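Local coordinates for protein dioxygenase (Pseudomonas brassicacearum, PDB 5V2D) that probably cleaves the central double bond of lignin-derived stilbenes with molecular oxygen, using a non-haem iron held by four histidines, at residues A[141-146]-A[186-191]; A[148-153]-A[160-165]. One frame throughout, in Å; residues are numbered along the deposited sequence.

The centre of contact 1 is about 8 Å from the centre of the chain, and that of contact 2 about 17 Å. Both are largely buried. Both reach one antiparallel sheet, in which strands 143-147 and 150-154 are neighbours. The other side of contact 1 leads into the next sheet, through strand 190-191. Ile145 O probably accepts a hydrogen bond from Leu152 N, at 2.8 Å, and so joins the two contacts directly. Their chemistry differs. Contact 1 sets edge strand 143-147 against the turn that carries an iron ligand, with one side-chain hydrogen bond and apolar packing. Contact 2 is regular pairing within one blade, made of backbone hydrogen bonds with apolar side chains on both faces.

Contact 1 of 2, residues A[141-146]-A[186-191]; sequences NTSVIP and TAHPKL. With FE (Fe (III) ion), chain E.
Ser143 hydrogen-bonds through its hydroxyl to the backbone carbonyl of Ala187, with Ser143 OG 2.6 Å from Ala187 O. The donor lies 18° from the carbonyl plane. With chi1 at -61°, OG lies beside the backbone N of Ser143, and from there it meets the Ala187 carbonyl. The same OG lies over one face of the His188 ring, offset toward its rim and 4.1 Å from CE1. Beside this bond, Thr142 CG2 meets Ala187 CB at 3.6 Å. Farther along, the contact is apolar. Ile145 and Leu191 meet tip to tip, with Ile145 CD1 3.7 Å from Leu191 CG. The CG2 branch of Ile145 packs on Pro189 CG as the two side chains slide past each other.

Second-shell bonds lie on both sides. Thr186 OG1 accepts from His188 N at 2.8 Å, an ST turn that closes on the backbone N of the ligand residue itself. Thr142 and Ser143 form a classic beta bulge opposite Leu154. Thr142 OG1 donates to Asn141 OD1. Leu198 of the neighbouring strand touches Ile145, Pro189 and Leu191.

His188 NE2 binds the iron at 2.1 Å. His239, His304 and His495 complete the four-histidine site, and a water also binds, 2.1 Å from the metal. Such a site, at the centre of a seven-bladed beta-propeller, is the hallmark of carotenoid-cleavage-type oxygenases. The Ser143 bond grips the carbonyl immediately before the ligand, so it probably helps set the backbone that presents the His188 imidazole to the metal.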
# COMPACT_ATOMS: atom_id res chain seq x y z
N ASN A 141 6.22 3.91 -6.25
CA ASN A 141 6.63 3.72 -4.86
C ASN A 141 5.69 3.02 -3.90
O ASN A 141 5.99 3.00 -2.70
CB ASN A 141 7.05 5.07 -4.30
CG ASN A 141 5.90 5.97 -3.98
OD1 ASN A 141 4.78 5.69 -4.33
ND2 ASN A 141 6.20 7.09 -3.28
N THR A 142 4.56 2.49 -4.41
CA THR A 142 3.47 2.10 -3.52
C THR A 142 3.29 0.62 -3.35
O THR A 142 3.12 0.14 -2.20
CB THR A 142 2.17 2.81 -3.93
OG1 THR A 142 2.37 4.21 -3.83
CG2 THR A 142 1.02 2.46 -3.03
N SER A 143 3.31 -0.14 -4.45
CA SER A 143 3.22 -1.59 -4.35
C SER A 143 4.09 -2.27 -5.34
O SER A 143 4.55 -1.69 -6.31
CB SER A 143 1.79 -2.09 -4.65
OG SER A 143 0.85 -1.56 -3.73
N VAL A 144 4.26 -3.58 -5.13
CA VAL A 144 4.94 -4.44 -6.07
C VAL A 144 4.13 -5.70 -6.25
O VAL A 144 3.50 -6.17 -5.30
CB VAL A 144 6.40 -4.75 -5.64
CG1 VAL A 144 7.32 -3.57 -5.88
CG2 VAL A 144 6.47 -5.14 -4.16
N ILE A 145 4.10 -6.24 -7.46
CA ILE A 145 3.43 -7.52 -7.71
C ILE A 145 4.07 -8.22 -8.88
O ILE A 145 4.45 -7.56 -9.84
CB ILE A 145 1.92 -7.30 -7.96
CG1 ILE A 145 1.16 -8.56 -7.69
CG2 ILE A 145 1.61 -6.80 -9.38
CD1 ILE A 145 -0.33 -8.38 -7.72
N PRO A 146 4.24 -9.55 -8.82
CA PRO A 146 4.73 -10.28 -10.01
C PRO A 146 3.63 -10.41 -11.05
O PRO A 146 2.50 -10.69 -10.72
CB PRO A 146 5.07 -11.72 -9.48
CG PRO A 146 5.02 -11.60 -8.03
CD PRO A 146 4.03 -10.48 -7.71
N THR A 186 -3.83 1.36 -11.02
CA THR A 186 -3.84 1.26 -9.55
C THR A 186 -2.54 0.72 -9.00
O THR A 186 -1.85 -0.08 -9.68
CB THR A 186 -5.00 0.34 -9.08
OG1 THR A 186 -5.12 0.38 -7.68
CG2 THR A 186 -4.83 -1.05 -9.53
N ALA A 187 -2.25 1.07 -7.76
CA ALA A 187 -1.19 0.37 -7.01
C ALA A 187 -1.80 -0.77 -6.17
O ALA A 187 -1.07 -1.40 -5.43
CB ALA A 187 -0.45 1.36 -6.13
N HIS A 188 -3.10 -1.04 -6.26
CA HIS A 188 -3.70 -2.15 -5.54
C HIS A 188 -4.37 -3.20 -6.44
O HIS A 188 -5.52 -3.55 -6.21
CB HIS A 188 -4.63 -1.66 -4.47
CG HIS A 188 -3.88 -1.24 -3.25
ND1 HIS A 188 -3.26 -2.19 -2.47
CD2 HIS A 188 -3.60 -0.04 -2.70
CE1 HIS A 188 -2.61 -1.57 -1.49
NE2 HIS A 188 -2.83 -0.27 -1.58
N PRO A 189 -3.65 -3.71 -7.45
CA PRO A 189 -4.19 -4.80 -8.21
C PRO A 189 -4.23 -6.04 -7.35
O PRO A 189 -3.51 -6.09 -6.30
CB PRO A 189 -3.16 -4.96 -9.32
CG PRO A 189 -1.85 -4.62 -8.70
CD PRO A 189 -2.23 -3.45 -7.77
N LYS A 190 -5.05 -7.00 -7.74
CA LYS A 190 -5.12 -8.29 -7.03
C LYS A 190 -4.82 -9.40 -8.01
O LYS A 190 -5.12 -9.27 -9.20
CB LYS A 190 -6.54 -8.54 -6.55
CG LYS A 190 -7.32 -7.46 -5.86
CD LYS A 190 -6.71 -7.12 -4.57
CE LYS A 190 -7.54 -6.00 -3.95
NZ LYS A 190 -6.67 -5.22 -3.05
N LEU A 191 -4.28 -10.50 -7.53
CA LEU A 191 -4.18 -11.78 -8.32
C LEU A 191 -5.31 -12.72 -7.97
O LEU A 191 -5.56 -13.07 -6.79
CB LEU A 191 -2.91 -12.52 -7.99
CG LEU A 191 -1.65 -11.80 -8.40
CD1 LEU A 191 -0.47 -12.68 -7.86
CD2 LEU A 191 -1.61 -11.57 -9.94
FE FE E . -2.15 1.17 -0.18
O HOH W 1 -1.01 2.65 0.70

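Contact 2 of 2, residues A[148-153]-A[160-165]; sequences NGVLLA and PWAMDL
The beta hairpin of strands 150-154 and 161-163 forms the two middle strands of a four-stranded antiparallel sheet. Leu151 and Met163 are a hydrogen-bonded pair, with Leu151 N to Met163 O at 2.9 Å and Met163 N to Leu151 O at 2.8 Å. Ala153 and Trp161 repeat the pattern. The bond from Ala153 N to Trp161 O is nearly straight, at 177°. Between them, Leu152 faces Ala162 as a non-hydrogen-bonded pair. Here Ala162 CA adds a CA-H...O contact to Leu151 O, 3.3 Å away.

The sheet is one blade of the beta-propeller expected of this oxygenase family. Strands 143-147 and 170-173 flank the hairpin. Side chains alternate between its faces. Leu152 and Ala162 share one face, where Leu152 CB also packs on Pro160 CB, and Trp174 covers both Leu152 and Ala162. Leu151, Ala153, Trp161 and Met163 point to the other face. There Val87 of strand 85-93 touches Leu151 and Met163, and Met163 SD comes within 4.3 Å of Ala153 CB.

Past the paired residues, Leu165 closes the outer end. Its side chain crosses that of Leu151 obliquely, with CD2 3.8 Å from Leu151 CB. CG is set anti to the carbonyl carbon of Leu165 (chi1 -75°), which turns the branches back over the first strand. CD1 reaches Gly149 O at 3.5 Å. Replacing Leu165 by an alanine removes CG and both methyls, and would probably leave a gap beside Leu151 and the Gly149 carbonyl. A water bridges the two backbones at this end, donating to Gly149 O and accepting from Leu165 N at 2.9 Å.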
# COMPACT_ATOMS: atom_id res chain seq x y z
N ASN A 148 3.40 -11.70 -15.40
CA ASN A 148 3.88 -12.00 -16.76
C ASN A 148 5.38 -11.89 -16.87
O ASN A 148 5.92 -11.22 -17.78
CB ASN A 148 3.18 -11.00 -17.72
CG ASN A 148 3.31 -11.36 -19.18
OD1 ASN A 148 3.55 -12.51 -19.51
ND2 ASN A 148 3.13 -10.35 -20.07
N GLY A 149 6.08 -12.49 -15.93
CA GLY A 149 7.51 -12.64 -16.00
C GLY A 149 8.34 -11.45 -15.52
O GLY A 149 9.56 -11.47 -15.61
N VAL A 150 7.67 -10.40 -15.04
CA VAL A 150 8.35 -9.28 -14.42
C VAL A 150 7.77 -8.95 -13.05
O VAL A 150 6.71 -9.46 -12.64
CB VAL A 150 8.33 -8.01 -15.34
CG1 VAL A 150 8.97 -8.31 -16.67
CG2 VAL A 150 6.95 -7.45 -15.55
N LEU A 151 8.50 -8.09 -12.32
CA LEU A 151 7.95 -7.45 -11.12
C LEU A 151 7.42 -6.05 -11.53
O LEU A 151 8.15 -5.28 -12.15
CB LEU A 151 9.06 -7.24 -10.09
CG LEU A 151 8.50 -6.82 -8.70
CD1 LEU A 151 7.80 -7.96 -8.03
CD2 LEU A 151 9.59 -6.29 -7.80
N LEU A 152 6.16 -5.77 -11.18
CA LEU A 152 5.60 -4.44 -11.43
C LEU A 152 5.72 -3.62 -10.16
O LEU A 152 5.35 -4.10 -9.07
CB LEU A 152 4.15 -4.54 -11.77
CG LEU A 152 3.89 -5.25 -13.13
CD1 LEU A 152 2.38 -5.27 -13.33
CD2 LEU A 152 4.66 -4.63 -14.28
N ALA A 153 6.31 -2.47 -10.27
CA ALA A 153 6.35 -1.45 -9.23
C ALA A 153 5.33 -0.41 -9.61
O ALA A 153 5.34 0.17 -10.72
CB ALA A 153 7.72 -0.80 -9.12
N PRO A 160 2.63 1.30 -14.39
CA PRO A 160 3.66 0.75 -13.55
C PRO A 160 4.96 0.64 -14.27
O PRO A 160 5.00 0.82 -15.49
CB PRO A 160 3.12 -0.65 -13.21
CG PRO A 160 2.10 -0.97 -14.23
CD PRO A 160 1.63 0.29 -14.84
N TRP A 161 6.03 0.37 -13.51
CA TRP A 161 7.37 0.20 -14.01
C TRP A 161 7.80 -1.26 -13.77
O TRP A 161 7.58 -1.83 -12.70
CB TRP A 161 8.34 1.18 -13.32
CG TRP A 161 8.20 2.50 -13.92
CD1 TRP A 161 7.12 3.32 -13.86
CD2 TRP A 161 9.12 3.11 -14.84
NE1 TRP A 161 7.33 4.41 -14.66
CE2 TRP A 161 8.54 4.30 -15.28
CE3 TRP A 161 10.38 2.77 -15.30
CZ2 TRP A 161 9.20 5.16 -16.16
CZ3 TRP A 161 11.03 3.62 -16.17
CH2 TRP A 161 10.44 4.78 -16.61
N ALA A 162 8.32 -1.90 -14.82
CA ALA A 162 8.76 -3.28 -14.70
C ALA A 162 10.19 -3.38 -14.26
O ALA A 162 11.03 -2.55 -14.66
CB ALA A 162 8.51 -4.01 -16.01
N MET A 163 10.43 -4.39 -13.44
CA MET A 163 11.72 -4.76 -12.98
C MET A 163 12.00 -6.25 -13.15
O MET A 163 11.09 -7.09 -13.12
CB MET A 163 11.85 -4.35 -11.52
CG MET A 163 11.56 -2.84 -11.27
SD MET A 163 11.56 -2.64 -9.46
CE MET A 163 13.25 -2.04 -9.20
N ASP A 164 13.29 -6.57 -13.26
CA ASP A 164 13.70 -7.98 -13.38
C ASP A 164 13.45 -8.65 -12.01
O ASP A 164 13.89 -8.12 -10.94
CB ASP A 164 15.17 -8.06 -13.76
CG ASP A 164 15.65 -9.48 -13.90
OD1 ASP A 164 15.80 -10.25 -12.93
OD2 ASP A 164 15.92 -9.85 -15.02
N LEU A 165 12.77 -9.78 -12.01
CA LEU A 165 12.44 -10.50 -10.76
C LEU A 165 13.68 -10.91 -9.92
O LEU A 165 13.61 -10.94 -8.71
CB LEU A 165 11.67 -11.75 -11.10
CG LEU A 165 10.19 -11.44 -11.49
CD1 LEU A 165 9.60 -12.61 -12.31
CD2 LEU A 165 9.32 -11.06 -10.24
O HOH W 2 12.09 -10.82 -14.63